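Long-range contacts in HIAXHD3 (Humicola insolens, PDB 3ZXK), which removes arabinofuranosyl side chains, probably from xylan, as an exo-acting family GH43 arabinofuranosidase, its active site having been the target of engineering to add endo-xylanase activity: residues A[421-426]-A[441-446]; A[387-392]-A[455-460]. One frame throughout, in Å; residues are numbered along the deposited sequence.

Interaction 1: residues A[421-426]-A[441-446]; sequences IVMVDD and RVAANG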
loop_
_atom_site.group_PDB
_atom_site.type_symbol
_atom_site.label_atom_id
_atom_site.label_comp_id
_atom_site.label_asym_id
_atom_site.label_seq_id
_atom_site.Cartn_x
_atom_site.Cartn_y
_atom_site.Cartn_z
ATOM N N ILE A 421 15.599 17.462 21.803
ATOM C CA ILE A 421 14.483 16.587 21.475
ATOM C C ILE A 421 13.168 17.288 21.755
ATOM O O ILE A 421 13.041 17.966 22.770
ATOM C CB ILE A 421 14.571 15.269 22.271
ATOM C CG1 ILE A 421 15.930 14.632 22.002
ATOM C CG2 ILE A 421 13.456 14.301 21.898
ATOM C CD1 ILE A 421 16.291 13.525 22.950
ATOM N N VAL A 422 12.221 17.148 20.832
ATOM C CA VAL A 422 10.868 17.686 20.961
ATOM C C VAL A 422 9.838 16.637 20.546
ATOM O O VAL A 422 10.141 15.725 19.744
ATOM C CB VAL A 422 10.660 18.970 20.096
ATOM C CG1 VAL A 422 11.559 20.115 20.569
ATOM C CG2 VAL A 422 10.909 18.675 18.619
ATOM N N MET A 423 8.634 16.754 21.092
ATOM C CA MET A 423 7.491 16.008 20.593
ATOM C C MET A 423 6.489 17.047 20.089
ATOM O O MET A 423 6.143 17.948 20.822
ATOM C CB MET A 423 6.919 15.084 21.700
ATOM C CG MET A 423 5.789 14.181 21.241
ATOM S SD MET A 423 4.180 15.010 21.260
ATOM C CE MET A 423 3.025 13.738 20.716
ATOM N N VAL A 424 6.066 16.905 18.829
ATOM C CA VAL A 424 5.171 17.816 18.124
ATOM C C VAL A 424 3.862 17.105 17.763
ATOM O O VAL A 424 3.858 15.966 17.234
ATOM C CB VAL A 424 5.869 18.350 16.844
ATOM C CG1 VAL A 424 4.904 19.082 15.900
ATOM C CG2 VAL A 424 7.084 19.200 17.214
ATOM N N ASP A 425 2.737 17.773 18.023
ATOM C CA ASP A 425 1.457 17.223 17.624
ATOM C C ASP A 425 0.638 18.278 16.886
ATOM O O ASP A 425 1.166 19.324 16.526
ATOM C CB ASP A 425 0.723 16.589 18.831
ATOM C CG ASP A 425 0.325 17.601 19.902
ATOM O OD1 ASP A 425 0.523 18.828 19.761
ATOM O OD2 ASP A 425 -0.254 17.144 20.923
ATOM N N ASP A 426 -0.631 17.983 16.619
ATOM C CA ASP A 426 -1.515 18.907 15.886
ATOM C C ASP A 426 -0.994 19.294 14.495
ATOM O O ASP A 426 -1.165 20.428 14.046
ATOM C CB ASP A 426 -1.827 20.159 16.707
ATOM C CG ASP A 426 -2.998 20.943 16.142
ATOM O OD1 ASP A 426 -4.012 20.310 15.740
ATOM O OD2 ASP A 426 -2.911 22.197 16.095
ATOM N N ARG A 441 2.489 22.023 16.872
ATOM C CA ARG A 441 3.028 22.764 18.009
ATOM C C ARG A 441 3.877 21.791 18.815
ATOM O O ARG A 441 3.592 20.590 18.803
ATOM C CB ARG A 441 1.889 23.310 18.887
ATOM C CG ARG A 441 0.870 22.242 19.292
ATOM C CD ARG A 441 0.065 22.628 20.519
ATOM N NE ARG A 441 -0.573 21.453 21.112
ATOM C CZ ARG A 441 -1.831 21.064 20.884
ATOM N NH1 ARG A 441 -2.624 21.749 20.064
ATOM N NH2 ARG A 441 -2.307 19.979 21.485
ATOM N N VAL A 442 4.901 22.314 19.490
ATOM C CA VAL A 442 5.667 21.531 20.449
ATOM C C VAL A 442 4.810 21.248 21.672
ATOM O O VAL A 442 4.422 22.155 22.408
ATOM C CB VAL A 442 7.018 22.167 20.819
ATOM C CG1 VAL A 442 7.714 21.367 21.915
ATOM C CG2 VAL A 442 7.910 22.264 19.581
ATOM N N ALA A 443 4.499 19.973 21.871
ATOM C CA ALA A 443 3.661 19.569 22.979
ATOM C C ALA A 443 4.523 19.276 24.195
ATOM O O ALA A 443 4.067 19.394 25.322
ATOM C CB ALA A 443 2.829 18.346 22.599
ATOM N N ALA A 444 5.775 18.885 23.962
ATOM C CA ALA A 444 6.733 18.681 25.064
ATOM C C ALA A 444 8.163 18.845 24.587
ATOM O O ALA A 444 8.506 18.442 23.482
ATOM C CB ALA A 444 6.561 17.308 25.713
ATOM N N ASN A 445 8.985 19.449 25.433
ATOM C CA ASN A 445 10.431 19.516 25.189
ATOM C C ASN A 445 11.145 18.431 25.961
ATOM O O ASN A 445 10.943 18.248 27.187
ATOM C CB ASN A 445 10.996 20.890 25.582
ATOM C CG ASN A 445 10.498 21.996 24.673
ATOM O OD1 ASN A 445 10.926 22.106 23.535
ATOM N ND2 ASN A 445 9.561 22.789 25.161
ATOM N N GLY A 446 12.007 17.727 25.245
ATOM C CA GLY A 446 12.960 16.827 25.877
ATOM C C GLY A 446 14.274 17.559 26.084
ATOM O O GLY A 446 14.327 18.788 25.984
HETATM O O HOH W 1 -0.669 18.630 23.047
#
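Asp425 and Arg441 both carry CG between their own backbone N and carbonyl carbon (chi1 65° and 52°), which brings the carboxylate and the end of the extended arginine chain together on one face of a beta hairpin. The two flat groups stand perpendicular, and Asp425 OD1 sits over a face of the guanidinium, 3.1 Å from Arg441 NE. No N-H points at this oxygen, so the salt bridge rests on charge alone. Water 1 supplies the directed link: lying at the guanidinium edge, it accepts from Arg441 NH2 at 2.6 Å and donates to Asp425 OD2. The backbones of 421-426 and 441-446 pair antiparallel around a classic beta bulge, in which Ala443 and Ala444 both face Met423. Met423 O accepts from both of their amides, Ala443 N at 2.8 Å and Ala444 N at 3.3 Å, and Met423 N returns a nearly straight bond to Ala444 O. On the same face as the ion pair, Met423 SD meets Ala443 CB at 3.8 Å, and Pro494 of strand 490-497 packs on both residues. Across the sheet Val424 CG2 touches Val442 CG2 at 4.0 Å, beside Trp413. The hairpin edge therefore combines bonded backbone and apolar packing with an ion pair whose attraction is probably less directional than an in-plane bridge, the shared water making the directed side-chain link between the two groups.

Interaction 2: residues A[387-392]-A[455-460]; sequences LDVRGM and QDIWLR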
loop_
_atom_site.group_PDB
_atom_site.type_symbol
_atom_site.label_atom_id
_atom_site.label_comp_id
_atom_site.label_asym_id
_atom_site.label_seq_id
_atom_site.Cartn_x
_atom_site.Cartn_y
_atom_site.Cartn_z
ATOM N N LEU A 387 19.393 7.162 14.626
ATOM C CA LEU A 387 19.938 8.273 13.817
ATOM C C LEU A 387 21.231 8.835 14.346
ATOM O O LEU A 387 21.488 8.793 15.559
ATOM C CB LEU A 387 18.930 9.417 13.678
ATOM C CG LEU A 387 17.597 9.060 13.016
ATOM C CD1 LEU A 387 16.560 8.719 14.071
ATOM C CD2 LEU A 387 17.155 10.225 12.158
ATOM N N ASP A 388 22.059 9.332 13.433
ATOM C CA ASP A 388 23.159 10.233 13.783
ATOM C C ASP A 388 22.771 11.642 13.270
ATOM O O ASP A 388 22.633 11.844 12.058
ATOM C CB ASP A 388 24.445 9.735 13.128
ATOM C CG ASP A 388 25.653 10.667 13.313
ATOM O OD1 ASP A 388 25.529 11.824 13.799
ATOM O OD2 ASP A 388 26.760 10.229 12.915
ATOM N N VAL A 389 22.574 12.600 14.172
ATOM C CA VAL A 389 22.040 13.904 13.762
ATOM C C VAL A 389 23.058 15.051 13.891
ATOM O O VAL A 389 22.696 16.234 13.880
ATOM C CB VAL A 389 20.734 14.281 14.515
ATOM C CG1 VAL A 389 19.642 13.226 14.285
ATOM C CG2 VAL A 389 20.999 14.484 15.995
ATOM N N ARG A 390 24.344 14.701 13.980
ATOM C CA ARG A 390 25.398 15.714 14.108
ATOM C C ARG A 390 25.421 16.701 12.948
ATOM O O ARG A 390 25.823 17.860 13.128
ATOM C CB ARG A 390 26.770 15.112 14.324
ATOM C CG ARG A 390 26.904 14.426 15.675
ATOM C CD ARG A 390 28.187 13.641 15.757
ATOM N NE ARG A 390 28.265 12.703 14.635
ATOM C CZ ARG A 390 29.387 12.106 14.240
ATOM N NH1 ARG A 390 30.522 12.348 14.876
ATOM N NH2 ARG A 390 29.376 11.262 13.216
ATOM N N GLY A 391 24.983 16.246 11.767
ATOM C CA GLY A 391 24.992 17.088 10.569
ATOM C C GLY A 391 23.856 18.092 10.450
ATOM O O GLY A 391 23.781 18.818 9.448
ATOM N N MET A 392 22.956 18.132 11.439
ATOM C CA MET A 392 21.894 19.152 11.395
ATOM C C MET A 392 22.439 20.572 11.456
ATOM O O MET A 392 23.434 20.844 12.152
ATOM C CB MET A 392 20.894 18.962 12.518
ATOM C CG MET A 392 20.134 17.667 12.373
ATOM S SD MET A 392 18.915 17.442 13.676
ATOM C CE MET A 392 17.555 18.430 13.075
ATOM N N GLN A 455 25.249 11.608 18.025
ATOM C CA GLN A 455 25.811 10.578 17.145
ATOM C C GLN A 455 24.984 9.292 17.192
ATOM O O GLN A 455 25.048 8.496 16.268
ATOM C CB GLN A 455 27.296 10.337 17.476
ATOM C CG GLN A 455 28.092 9.463 16.494
ATOM C CD GLN A 455 27.829 7.974 16.667
ATOM O OE1 GLN A 455 27.633 7.484 17.783
ATOM N NE2 GLN A 455 27.807 7.243 15.551
ATOM N N ASP A 456 24.159 9.112 18.232
ATOM C CA ASP A 456 23.380 7.887 18.356
ATOM C C ASP A 456 22.112 8.132 19.143
ATOM O O ASP A 456 22.055 7.904 20.349
ATOM C CB ASP A 456 24.205 6.770 19.000
ATOM C CG ASP A 456 23.619 5.390 18.751
ATOM O OD1 ASP A 456 23.306 5.084 17.583
ATOM O OD2 ASP A 456 23.520 4.602 19.718
ATOM N N ILE A 457 21.093 8.618 18.450
ATOM C CA ILE A 457 19.799 8.865 19.070
ATOM C C ILE A 457 18.755 7.906 18.526
ATOM O O ILE A 457 18.675 7.682 17.316
ATOM C CB ILE A 457 19.348 10.336 18.892
ATOM C CG1 ILE A 457 17.997 10.577 19.570
ATOM C CG2 ILE A 457 19.254 10.712 17.413
ATOM C CD1 ILE A 457 17.770 12.028 19.931
ATOM N N TRP A 458 17.966 7.331 19.425
ATOM C CA TRP A 458 16.975 6.349 19.053
ATOM C C TRP A 458 15.631 6.930 19.327
ATOM O O TRP A 458 15.372 7.462 20.424
ATOM C CB TRP A 458 17.141 5.080 19.866
ATOM C CG TRP A 458 18.493 4.419 19.719
ATOM C CD1 TRP A 458 19.762 4.960 19.983
ATOM C CD2 TRP A 458 18.747 3.012 19.360
ATOM N NE1 TRP A 458 20.745 4.016 19.761
ATOM C CE2 TRP A 458 20.202 2.832 19.387
ATOM C CE3 TRP A 458 17.939 1.934 18.998
ATOM C CZ2 TRP A 458 20.800 1.611 19.082
ATOM C CZ3 TRP A 458 18.553 0.716 18.687
ATOM C CH2 TRP A 458 19.954 0.561 18.727
ATOM N N LEU A 459 14.778 6.855 18.326
ATOM C CA LEU A 459 13.454 7.437 18.376
ATOM C C LEU A 459 12.414 6.345 18.166
ATOM O O LEU A 459 12.431 5.648 17.134
ATOM C CB LEU A 459 13.313 8.534 17.314
ATOM C CG LEU A 459 14.246 9.738 17.497
ATOM C CD1 LEU A 459 14.089 10.709 16.322
ATOM C CD2 LEU A 459 14.013 10.434 18.856
ATOM N N ARG A 460 11.475 6.261 19.095
ATOM C CA ARG A 460 10.524 5.166 19.145
ATOM C C ARG A 460 9.075 5.611 19.125
ATOM O O ARG A 460 8.683 6.491 19.882
ATOM C CB ARG A 460 10.807 4.335 20.413
ATOM C CG ARG A 460 9.814 3.214 20.740
ATOM C CD ARG A 460 10.307 2.329 21.879
ATOM N NE ARG A 460 9.159 1.908 22.677
ATOM C CZ ARG A 460 9.228 1.524 23.948
ATOM N NH1 ARG A 460 10.404 1.435 24.553
ATOM N NH2 ARG A 460 8.119 1.191 24.595
#
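Asp388 OD1 is gripped twice by Arg390, through the backbone N at 3.1 Å and through NE at 3.0 Å, while its carboxylate lies against Gln455 of the facing segment. The first bond closes an Asx turn, which overlaps the start of a type I beta turn from Val389 to Met392 as the chain leaves strand 380-388 in the concanavalin A-like beta-sandwich domain. Arg390 NH2 adds a bond to the syn lone pair of Asp388 OD2 at 2.8 Å, so the guanidinium holds the carboxylate side-on with two nitrogens. Gln455 completes the group: its CG lies 3.7 Å above the centre of the guanidinium, on one face, and its backbone O approaches Asp388 CB to 3.4 Å. The bend of the arginine at chi3 (-55°) folds its end back to the aspartate. With an alanine in place of Asp388, the Arg390 guanidinium is likely to lose its charged mate and be set free to turn off Gln455, and the turn would probably lack its side-chain bond. Next to the turn, Leu387 and Ile457 form an antiparallel hydrogen-bonded pair, with both N-H to O bonds nearly straight. Their side chains share one face of the sheet, where Ile457 CG2 also receives Val389 CG1. Lys527 of strand 523-533, which flanks strand 380-388 on its other side, bonds to the backbone O of Gln455. Farther along, the side chains of Leu387 and Leu459 cross at about a right angle, CD1 to CD1 at 3.9 Å.

In the fold
Interactions 1 and 2 belong to the two facing sheets of the concanavalin A-like domain: 421-426 and 441-446 form the edge hairpin of one, while 387-392 and 455-460 join neighbouring strands of the other. Along the chain, interaction 1 is nested within the loop that interaction 2 closes. Their centres are about 17 Å apart, yet they meet in the core between the sheets, where Ile421 CD1 packs on Ile457 CD1 at 3.7 Å. Both lie on the same side of the chain's centre, about 29 and 28 Å from it (centre to centre). None of their residues lines the glycan pocket, to which this domain contributes Phe469 and Trp502.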